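PDB 3MZV: decaprenyl diphosphate synthase from Rhodobacter capsulatus, which probably builds long all-trans polyprenyl diphosphates by adding isopentenyl diphosphate units to farnesyl diphosphate with magnesium as cofactor, supplying the precursor of the side chain of isoprenoid quinones. Local coordinates for residues 83-88 against 181-186; 234-239 against 276-281; 304-309 against 323-328. All blocks are in the same frame, centred on the assembly; numbering follows the deposited sequence.

Contact 1 (83-88 against 181-186); sequences EFIHTA and AALFSA
I85 and H86 on helix 74-96 take the side chain of L183 from helix 169-194 in the middle of the helical bundle, the all-alpha fold of the FPP/GGPP synthase family. Just ahead of them, E83 sends its carboxylate to a salt bridge with R55. I85 is the first to touch. Its CG2 branch, set anti to the backbone N while CG1 lies beside it (chi1 -68°), comes up to CD1 of L183 at 4.1 Å, methyl against methyl.

At H86 the meeting is nearer the main chain. CB of H86 lies 3.7 Å from L183 CD2, and the same methyl is 3.9 Å from H86 CA, so the leucine's end rests on the root of the histidine. The imidazole meets this methyl only obliquely, and the side chain also touches R57. L183 can straddle both neighbours because its CG stands anti to the backbone N (chi1 -168°), carrying the fork out toward the other helix with one prong for each residue.

T87 turns back on its own helix: its OG1 donates to E83 O at 2.8 Å from above the carbonyl plane, while its backbone N reaches that oxygen from the opposite face. Helix 138-161 adds S148 beside I85 and I151 beside L183.

Across this pair everything is carbon on carbon, held by shape and dispersion. With H86 and L183 CA atoms 7.9 Å apart, the leucine's two methyls do the bridging, and no charge or directional bond fixes the fit.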
loop_
_atom_site.group_PDB
_atom_site.type_symbol
_atom_site.label_atom_id
_atom_site.label_comp_id
_atom_site.label_asym_id
_atom_site.label_seq_id
_atom_site.Cartn_x
_atom_site.Cartn_y
_atom_site.Cartn_z
ATOM N N GLU B 83 11.663 2.925 -7.147
ATOM C CA GLU B 83 11.059 2.177 -8.205
ATOM C C GLU B 83 9.959 1.248 -7.719
ATOM O O GLU B 83 8.933 1.118 -8.398
ATOM C CB GLU B 83 12.097 1.366 -8.939
ATOM C CG GLU B 83 11.529 0.792 -10.228
ATOM C CD GLU B 83 11.436 1.777 -11.365
ATOM O OE1 GLU B 83 11.039 2.959 -11.176
ATOM O OE2 GLU B 83 11.747 1.339 -12.504
ATOM N N PHE B 84 10.184 0.579 -6.575
ATOM C CA PHE B 84 9.121 -0.238 -5.955
ATOM C C PHE B 84 7.863 0.603 -5.687
ATOM O O PHE B 84 6.735 0.167 -5.955
ATOM C CB PHE B 84 9.598 -0.875 -4.647
ATOM C CG PHE B 84 10.390 -2.163 -4.822
ATOM C CD1 PHE B 84 9.913 -3.198 -5.587
ATOM C CD2 PHE B 84 11.565 -2.349 -4.118
ATOM C CE1 PHE B 84 10.617 -4.406 -5.681
ATOM C CE2 PHE B 84 12.252 -3.540 -4.168
ATOM C CZ PHE B 84 11.776 -4.574 -4.974
ATOM N N ILE B 85 8.041 1.796 -5.133
ATOM C CA ILE B 85 6.913 2.666 -4.856
ATOM C C ILE B 85 6.181 3.048 -6.147
ATOM O O ILE B 85 4.943 2.990 -6.222
ATOM C CB ILE B 85 7.350 3.932 -4.060
ATOM C CG1 ILE B 85 7.795 3.535 -2.644
ATOM C CG2 ILE B 85 6.226 4.928 -3.988
ATOM C CD1 ILE B 85 8.582 4.635 -1.930
ATOM N N HIS B 86 6.939 3.386 -7.184
ATOM C CA HIS B 86 6.326 3.736 -8.461
ATOM C C HIS B 86 5.557 2.540 -8.980
ATOM O O HIS B 86 4.422 2.706 -9.426
ATOM C CB HIS B 86 7.382 4.198 -9.449
ATOM C CG HIS B 86 6.869 4.452 -10.824
ATOM N ND1 HIS B 86 5.923 5.411 -11.095
ATOM C CD2 HIS B 86 7.205 3.902 -12.017
ATOM C CE1 HIS B 86 5.676 5.429 -12.390
ATOM N NE2 HIS B 86 6.437 4.518 -12.971
ATOM N N THR B 87 6.149 1.346 -8.910
ATOM C CA THR B 87 5.520 0.172 -9.458
ATOM C C THR B 87 4.226 -0.166 -8.705
ATOM O O THR B 87 3.191 -0.494 -9.315
ATOM C CB THR B 87 6.495 -1.043 -9.458
ATOM O OG1 THR B 87 7.693 -0.721 -10.187
ATOM C CG2 THR B 87 5.868 -2.251 -10.073
ATOM N N ALA B 88 4.285 -0.134 -7.372
ATOM C CA ALA B 88 3.098 -0.335 -6.534
ATOM C C ALA B 88 2.022 0.649 -6.884
ATOM O O ALA B 88 0.845 0.245 -6.973
ATOM C CB ALA B 88 3.469 -0.207 -4.962
ATOM N N ALA B 181 4.881 14.642 -9.132
ATOM C CA ALA B 181 6.113 15.375 -8.797
ATOM C C ALA B 181 6.723 14.920 -7.480
ATOM O O ALA B 181 7.942 14.938 -7.347
ATOM C CB ALA B 181 5.873 16.870 -8.729
ATOM N N ALA B 182 5.866 14.544 -6.525
ATOM C CA ALA B 182 6.310 14.208 -5.172
ATOM C C ALA B 182 7.317 13.088 -5.177
ATOM O O ALA B 182 8.247 13.132 -4.399
ATOM C CB ALA B 182 5.135 13.872 -4.265
ATOM N N LEU B 183 7.156 12.099 -6.050
ATOM C CA LEU B 183 8.118 11.022 -6.106
ATOM C C LEU B 183 9.399 11.411 -6.792
ATOM O O LEU B 183 10.475 10.907 -6.427
ATOM C CB LEU B 183 7.526 9.743 -6.701
ATOM C CG LEU B 183 8.286 8.419 -6.589
ATOM C CD1 LEU B 183 8.604 8.090 -5.109
ATOM C CD2 LEU B 183 7.509 7.265 -7.318
ATOM N N PHE B 184 9.318 12.276 -7.810
ATOM C CA PHE B 184 10.541 12.796 -8.463
ATOM C C PHE B 184 11.353 13.628 -7.467
ATOM O O PHE B 184 12.553 13.473 -7.371
ATOM C CB PHE B 184 10.212 13.764 -9.632
ATOM C CG PHE B 184 9.905 13.122 -10.927
ATOM C CD1 PHE B 184 8.876 12.235 -11.061
ATOM C CD2 PHE B 184 10.542 13.557 -12.075
ATOM C CE1 PHE B 184 8.547 11.704 -12.314
ATOM C CE2 PHE B 184 10.197 13.047 -13.309
ATOM C CZ PHE B 184 9.226 12.091 -13.418
ATOM N N SER B 185 10.699 14.529 -6.741
ATOM C CA SER B 185 11.380 15.344 -5.748
ATOM C C SER B 185 11.952 14.527 -4.572
ATOM O O SER B 185 13.078 14.802 -4.122
ATOM C CB SER B 185 10.512 16.491 -5.209
ATOM O OG SER B 185 9.283 16.101 -4.617
ATOM N N ALA B 186 11.183 13.565 -4.083
ATOM C CA ALA B 186 11.692 12.614 -3.068
ATOM C C ALA B 186 12.926 11.887 -3.584
ATOM O O ALA B 186 13.933 11.722 -2.844
ATOM C CB ALA B 186 10.564 11.564 -2.634
#

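Contact 2 (234-239 against 276-281); sequences KNTGDD and GDLEHA
L278 puts its CG anti to the backbone N (chi1 174°), which swings the branched end off the start of helix 277-287 toward G237, and the second torsion (chi2 59°) then presents CD2 as the touching methyl. G237 meets it with a positive phi of 104°, a conformation that turns the chain from the loop into helix 238-241, with the glycine at the N-cap position. The result is a methyl laid against bare backbone: L278 CD2 sits 3.7 Å from G237 CA and 4.2 Å from G237 N.

The absence of a side chain at G237 matters on two counts. A CB there would come within 3.1 Å of L278 CD2, a tight fit, and with phi so far on the positive side it would run into T236 O as well. The leucine methyl therefore takes up the place beside the CA that a side chain would otherwise claim.

T236 contributes more lightly. Its OG1 passes L278 CD2 at 4.3 Å, but the polar business of that hydroxyl is a hydrogen bond to G233 O within its own loop.

D224 holds the loop, through a hydrogen bond from D239 N to its OD2 and backbone pairing with G237; it ends the DDLLD sequence, the second aspartate-rich motif of this family, which in relatives binds magnesium, while Y225 just after it and F240 also touch L278. The start of helix 238-241 is thus bonded to that motif, whereas across these two segments L278 contributes CD2. Such a surface gives close packing without direction: the polar partners probably help set the course of the loop, and the leucine fills in against a glycine that has no side chain to fend it off.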
loop_
_atom_site.group_PDB
_atom_site.type_symbol
_atom_site.label_atom_id
_atom_site.label_comp_id
_atom_site.label_asym_id
_atom_site.label_seq_id
_atom_site.Cartn_x
_atom_site.Cartn_y
_atom_site.Cartn_z
ATOM N N LYS B 234 -3.126 8.072 -31.975
ATOM C CA LYS B 234 -3.174 6.911 -31.073
ATOM C C LYS B 234 -3.358 7.261 -29.577
ATOM O O LYS B 234 -4.314 6.799 -28.932
ATOM C CB LYS B 234 -1.914 6.028 -31.251
ATOM C CG LYS B 234 -0.561 6.785 -31.311
ATOM C CD LYS B 234 0.646 5.837 -31.447
ATOM C CE LYS B 234 0.808 5.313 -32.879
ATOM N NZ LYS B 234 1.811 6.096 -33.665
ATOM N N ASN B 235 -2.465 8.079 -29.026
ATOM C CA ASN B 235 -2.413 8.233 -27.579
ATOM C C ASN B 235 -3.286 9.382 -27.064
ATOM O O ASN B 235 -2.976 9.925 -26.008
ATOM C CB ASN B 235 -0.952 8.440 -27.061
ATOM C CG ASN B 235 0.094 7.550 -27.768
ATOM O OD1 ASN B 235 0.447 6.486 -27.267
ATOM N ND2 ASN B 235 0.622 8.018 -28.906
ATOM N N THR B 236 -4.353 9.762 -27.772
ATOM C CA THR B 236 -5.150 10.919 -27.349
ATOM C C THR B 236 -6.536 10.537 -26.873
ATOM O O THR B 236 -7.103 9.537 -27.333
ATOM C CB THR B 236 -5.315 11.957 -28.464
ATOM O OG1 THR B 236 -6.092 11.399 -29.534
ATOM C CG2 THR B 236 -3.945 12.439 -28.952
ATOM N N GLY B 237 -7.071 11.331 -25.940
ATOM C CA GLY B 237 -8.469 11.216 -25.573
ATOM C C GLY B 237 -8.801 10.545 -24.264
ATOM O O GLY B 237 -9.957 10.593 -23.862
ATOM N N ASP B 238 -7.826 9.916 -23.588
ATOM C CA ASP B 238 -8.133 9.212 -22.338
ATOM C C ASP B 238 -8.575 10.160 -21.227
ATOM O O ASP B 238 -9.497 9.861 -20.477
ATOM C CB ASP B 238 -6.925 8.410 -21.808
ATOM C CG ASP B 238 -6.587 7.179 -22.661
ATOM O OD1 ASP B 238 -7.414 6.743 -23.503
ATOM O OD2 ASP B 238 -5.472 6.637 -22.455
ATOM N N ASP B 239 -7.886 11.284 -21.065
ATOM C CA ASP B 239 -8.229 12.174 -19.975
ATOM C C ASP B 239 -9.636 12.747 -20.200
ATOM O O ASP B 239 -10.411 12.934 -19.236
ATOM C CB ASP B 239 -7.217 13.322 -19.869
ATOM C CG ASP B 239 -5.854 12.862 -19.377
ATOM O OD1 ASP B 239 -5.752 11.719 -18.872
ATOM O OD2 ASP B 239 -4.890 13.629 -19.517
ATOM N N GLY B 276 -17.289 12.850 -32.068
ATOM C CA GLY B 276 -16.869 14.178 -32.474
ATOM C C GLY B 276 -16.555 15.119 -31.304
ATOM O O GLY B 276 -15.904 16.136 -31.498
ATOM N N ASP B 277 -17.005 14.784 -30.100
ATOM C CA ASP B 277 -16.863 15.673 -28.946
ATOM C C ASP B 277 -15.404 15.934 -28.524
ATOM O O ASP B 277 -15.049 17.067 -28.170
ATOM C CB ASP B 277 -17.702 15.185 -27.773
ATOM C CG ASP B 277 -19.152 15.574 -27.897
ATOM O OD1 ASP B 277 -19.487 16.495 -28.683
ATOM O OD2 ASP B 277 -19.958 15.015 -27.136
ATOM N N LEU B 278 -14.536 14.928 -28.575
ATOM C CA LEU B 278 -13.113 15.214 -28.377
ATOM C C LEU B 278 -12.577 16.281 -29.343
ATOM O O LEU B 278 -11.851 17.202 -28.932
ATOM C CB LEU B 278 -12.249 13.939 -28.460
ATOM C CG LEU B 278 -10.729 14.115 -28.401
ATOM C CD1 LEU B 278 -10.267 14.792 -27.102
ATOM C CD2 LEU B 278 -10.034 12.736 -28.542
ATOM N N GLU B 279 -12.913 16.149 -30.608
ATOM C CA GLU B 279 -12.447 17.108 -31.616
ATOM C C GLU B 279 -13.054 18.482 -31.376
ATOM O O GLU B 279 -12.367 19.483 -31.532
ATOM C CB GLU B 279 -12.704 16.623 -33.023
ATOM C CG GLU B 279 -11.949 15.281 -33.314
ATOM C CD GLU B 279 -12.710 13.992 -32.902
ATOM O OE1 GLU B 279 -13.536 13.967 -31.956
ATOM O OE2 GLU B 279 -12.450 12.952 -33.559
ATOM N N HIS B 280 -14.316 18.514 -30.945
ATOM C CA HIS B 280 -14.943 19.787 -30.578
ATOM C C HIS B 280 -14.202 20.399 -29.420
ATOM O O HIS B 280 -13.995 21.600 -29.402
ATOM C CB HIS B 280 -16.414 19.616 -30.207
ATOM C CG HIS B 280 -17.295 19.264 -31.364
ATOM N ND1 HIS B 280 -17.336 20.011 -32.521
ATOM C CD2 HIS B 280 -18.205 18.272 -31.524
ATOM C CE1 HIS B 280 -18.201 19.477 -33.361
ATOM N NE2 HIS B 280 -18.751 18.424 -32.783
ATOM N N ALA B 281 -13.797 19.594 -28.442
ATOM C CA ALA B 281 -13.105 20.129 -27.269
ATOM C C ALA B 281 -11.761 20.719 -27.702
ATOM O O ALA B 281 -11.372 21.815 -27.273
ATOM C CB ALA B 281 -12.905 19.033 -26.203
#

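Contact 3 (304-309 against 323-328); sequences TARKAL and DLADYV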
loop_
_atom_site.group_PDB
_atom_site.type_symbol
_atom_site.label_atom_id
_atom_site.label_comp_id
_atom_site.label_asym_id
_atom_site.label_seq_id
_atom_site.Cartn_x
_atom_site.Cartn_y
_atom_site.Cartn_z
ATOM N N THR B 304 12.466 26.482 -14.395
ATOM C CA THR B 304 12.576 26.437 -12.971
ATOM C C THR B 304 13.481 25.268 -12.542
ATOM O O THR B 304 14.284 25.437 -11.671
ATOM C CB THR B 304 11.186 26.337 -12.301
ATOM O OG1 THR B 304 10.403 27.470 -12.715
ATOM C CG2 THR B 304 11.310 26.353 -10.789
ATOM N N ALA B 305 13.358 24.112 -13.163
ATOM C CA ALA B 305 14.188 22.962 -12.828
ATOM C C ALA B 305 15.642 23.258 -13.099
ATOM O O ALA B 305 16.507 23.053 -12.239
ATOM C CB ALA B 305 13.742 21.738 -13.621
ATOM N N ARG B 306 15.925 23.739 -14.302
ATOM C CA ARG B 306 17.283 24.113 -14.694
ATOM C C ARG B 306 17.920 25.132 -13.757
ATOM O O ARG B 306 19.079 24.960 -13.368
ATOM C CB ARG B 306 17.270 24.625 -16.124
ATOM C CG ARG B 306 18.612 25.129 -16.622
ATOM C CD ARG B 306 18.636 25.245 -18.200
ATOM N NE ARG B 306 17.303 24.975 -18.723
ATOM C CZ ARG B 306 16.899 23.845 -19.293
ATOM N NH1 ARG B 306 15.639 23.746 -19.687
ATOM N NH2 ARG B 306 17.725 22.848 -19.508
ATOM N N LYS B 307 17.164 26.128 -13.317
ATOM C CA LYS B 307 17.669 27.135 -12.327
ATOM C C LYS B 307 18.065 26.523 -10.993
ATOM O O LYS B 307 19.012 26.947 -10.351
ATOM C CB LYS B 307 16.620 28.218 -12.025
ATOM C CG LYS B 307 16.764 29.556 -12.756
ATOM C CD LYS B 307 16.550 29.454 -14.207
ATOM C CE LYS B 307 16.606 30.870 -14.873
ATOM N NZ LYS B 307 16.530 30.789 -16.348
ATOM N N ALA B 308 17.302 25.539 -10.549
ATOM C CA ALA B 308 17.602 24.856 -9.314
ATOM C C ALA B 308 18.970 24.173 -9.368
ATOM O O ALA B 308 19.655 24.085 -8.359
ATOM C CB ALA B 308 16.522 23.800 -9.042
ATOM N N LEU B 309 19.375 23.672 -10.536
ATOM C CA LEU B 309 20.680 22.996 -10.647
ATOM C C LEU B 309 21.901 23.862 -10.358
ATOM O O LEU B 309 22.991 23.345 -10.042
ATOM C CB LEU B 309 20.845 22.398 -12.036
ATOM C CG LEU B 309 19.916 21.245 -12.395
ATOM C CD1 LEU B 309 20.052 20.878 -13.852
ATOM C CD2 LEU B 309 20.169 19.995 -11.541
ATOM N N ASP B 323 20.380 18.439 -19.401
ATOM C CA ASP B 323 19.888 17.911 -20.679
ATOM C C ASP B 323 18.598 17.120 -20.442
ATOM O O ASP B 323 17.709 17.085 -21.290
ATOM C CB ASP B 323 20.886 16.969 -21.360
ATOM C CG ASP B 323 22.114 17.665 -21.892
ATOM O OD1 ASP B 323 22.076 18.861 -22.178
ATOM O OD2 ASP B 323 23.142 16.973 -22.045
ATOM N N LEU B 324 18.493 16.458 -19.306
ATOM C CA LEU B 324 17.291 15.675 -19.055
ATOM C C LEU B 324 16.045 16.599 -18.978
ATOM O O LEU B 324 14.944 16.203 -19.391
ATOM C CB LEU B 324 17.436 14.845 -17.811
ATOM C CG LEU B 324 16.293 13.909 -17.438
ATOM C CD1 LEU B 324 16.066 12.801 -18.485
ATOM C CD2 LEU B 324 16.578 13.328 -16.033
ATOM N N ALA B 325 16.213 17.818 -18.481
ATOM C CA ALA B 325 15.093 18.748 -18.445
ATOM C C ALA B 325 14.642 19.109 -19.841
ATOM O O ALA B 325 13.432 19.158 -20.083
ATOM C CB ALA B 325 15.437 20.004 -17.653
ATOM N N ASP B 326 15.600 19.319 -20.760
ATOM C CA ASP B 326 15.272 19.520 -22.175
ATOM C C ASP B 326 14.519 18.295 -22.713
ATOM O O ASP B 326 13.454 18.416 -23.313
ATOM C CB ASP B 326 16.538 19.782 -23.019
ATOM C CG ASP B 326 17.073 21.206 -22.849
ATOM O OD1 ASP B 326 16.293 22.133 -22.518
ATOM O OD2 ASP B 326 18.275 21.432 -23.072
ATOM N N TYR B 327 15.079 17.121 -22.467
ATOM C CA TYR B 327 14.505 15.842 -22.895
ATOM C C TYR B 327 13.047 15.660 -22.481
ATOM O O TYR B 327 12.262 15.305 -23.323
ATOM C CB TYR B 327 15.318 14.676 -22.340
ATOM C CG TYR B 327 14.696 13.303 -22.535
ATOM C CD1 TYR B 327 14.725 12.665 -23.776
ATOM C CD2 TYR B 327 14.078 12.658 -21.476
ATOM C CE1 TYR B 327 14.159 11.388 -23.939
ATOM C CE2 TYR B 327 13.495 11.403 -21.632
ATOM C CZ TYR B 327 13.549 10.781 -22.863
ATOM O OH TYR B 327 12.961 9.551 -22.992
ATOM N N VAL B 328 12.692 15.999 -21.251
ATOM C CA VAL B 328 11.320 15.794 -20.748
ATOM C C VAL B 328 10.301 16.550 -21.626
ATOM O O VAL B 328 9.169 16.074 -21.779
ATOM C CB VAL B 328 11.192 16.172 -19.244
ATOM C CG1 VAL B 328 9.721 16.427 -18.866
ATOM C CG2 VAL B 328 11.799 15.075 -18.355
#
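R306 on helix 290-308 faces A325 and D326 on helix 316-328, the two arms of a helical hairpin at the C-terminal end of this all-alpha isoprenoid synthase fold. Between 304-309 and 323-328 the nearest CA atoms are those of R306 and A325, 6.9 Å apart.

The charged interaction is a salt bridge between R306 and D326. NH1 of R306 stands 3.3 Å from D326 OD1, a weak hydrogen bond bent to 120° at the proton, and R306 NH2 lies 3.4 Å from the same oxygen. Both terminal nitrogens therefore crowd one carboxylate oxygen, while D326 OD2 is 3.9 Å from R306 NH2. The two flat groups are turned 28° from each other, and OD1 approaches the guanidinium obliquely, which fits an electrostatic pairing better than a neat two-bond fork. The stronger partner of NH2 is D322, also on helix 316-328, and the bridge to D326 is the weaker addition, so the arginine is shared between two aspartates of one helix. Removing the guanidinium with an alanine here would probably leave D322 and D326 without the cation they share and the A325 methyl without the group beside it. R306 and D326 both touch a crystal neighbour as well, and the lattice may influence how they are posed.

The remaining contact is the packing of A325's methyl against the guanidinium end: its CB points toward helix 290-308 and lies near R306 NH2. A305 touches A211 of helix 199-224.

The arginine's route explains the geometry: it runs out extended through its first two torsions, then bends sharply at chi3, close to eclipsed at 6°, which leaves NH2 4.1 Å from A325 CB.

How the contacts relate
From the N terminus, contact 1 comes first: it joins helix 74-96 to helix 169-194 and closes a long excursion of 92 residues, most of them helical, within the central bundle. Contact 2 follows after helix 199-224 and brings the start of helix 277-287 back to the loop before helix 238-241, about 28 Å from contact 1 between centres. Contact 3 then folds the last two helices, 290-308 and 316-328, into a short-range hairpin. The three lie in series, neither nesting nor crossing. Contacts 1 and 3 approach to about 6 Å between nearest atoms. Helix 199-224 touches segments of all three, meeting contact 2 at its C-terminal end.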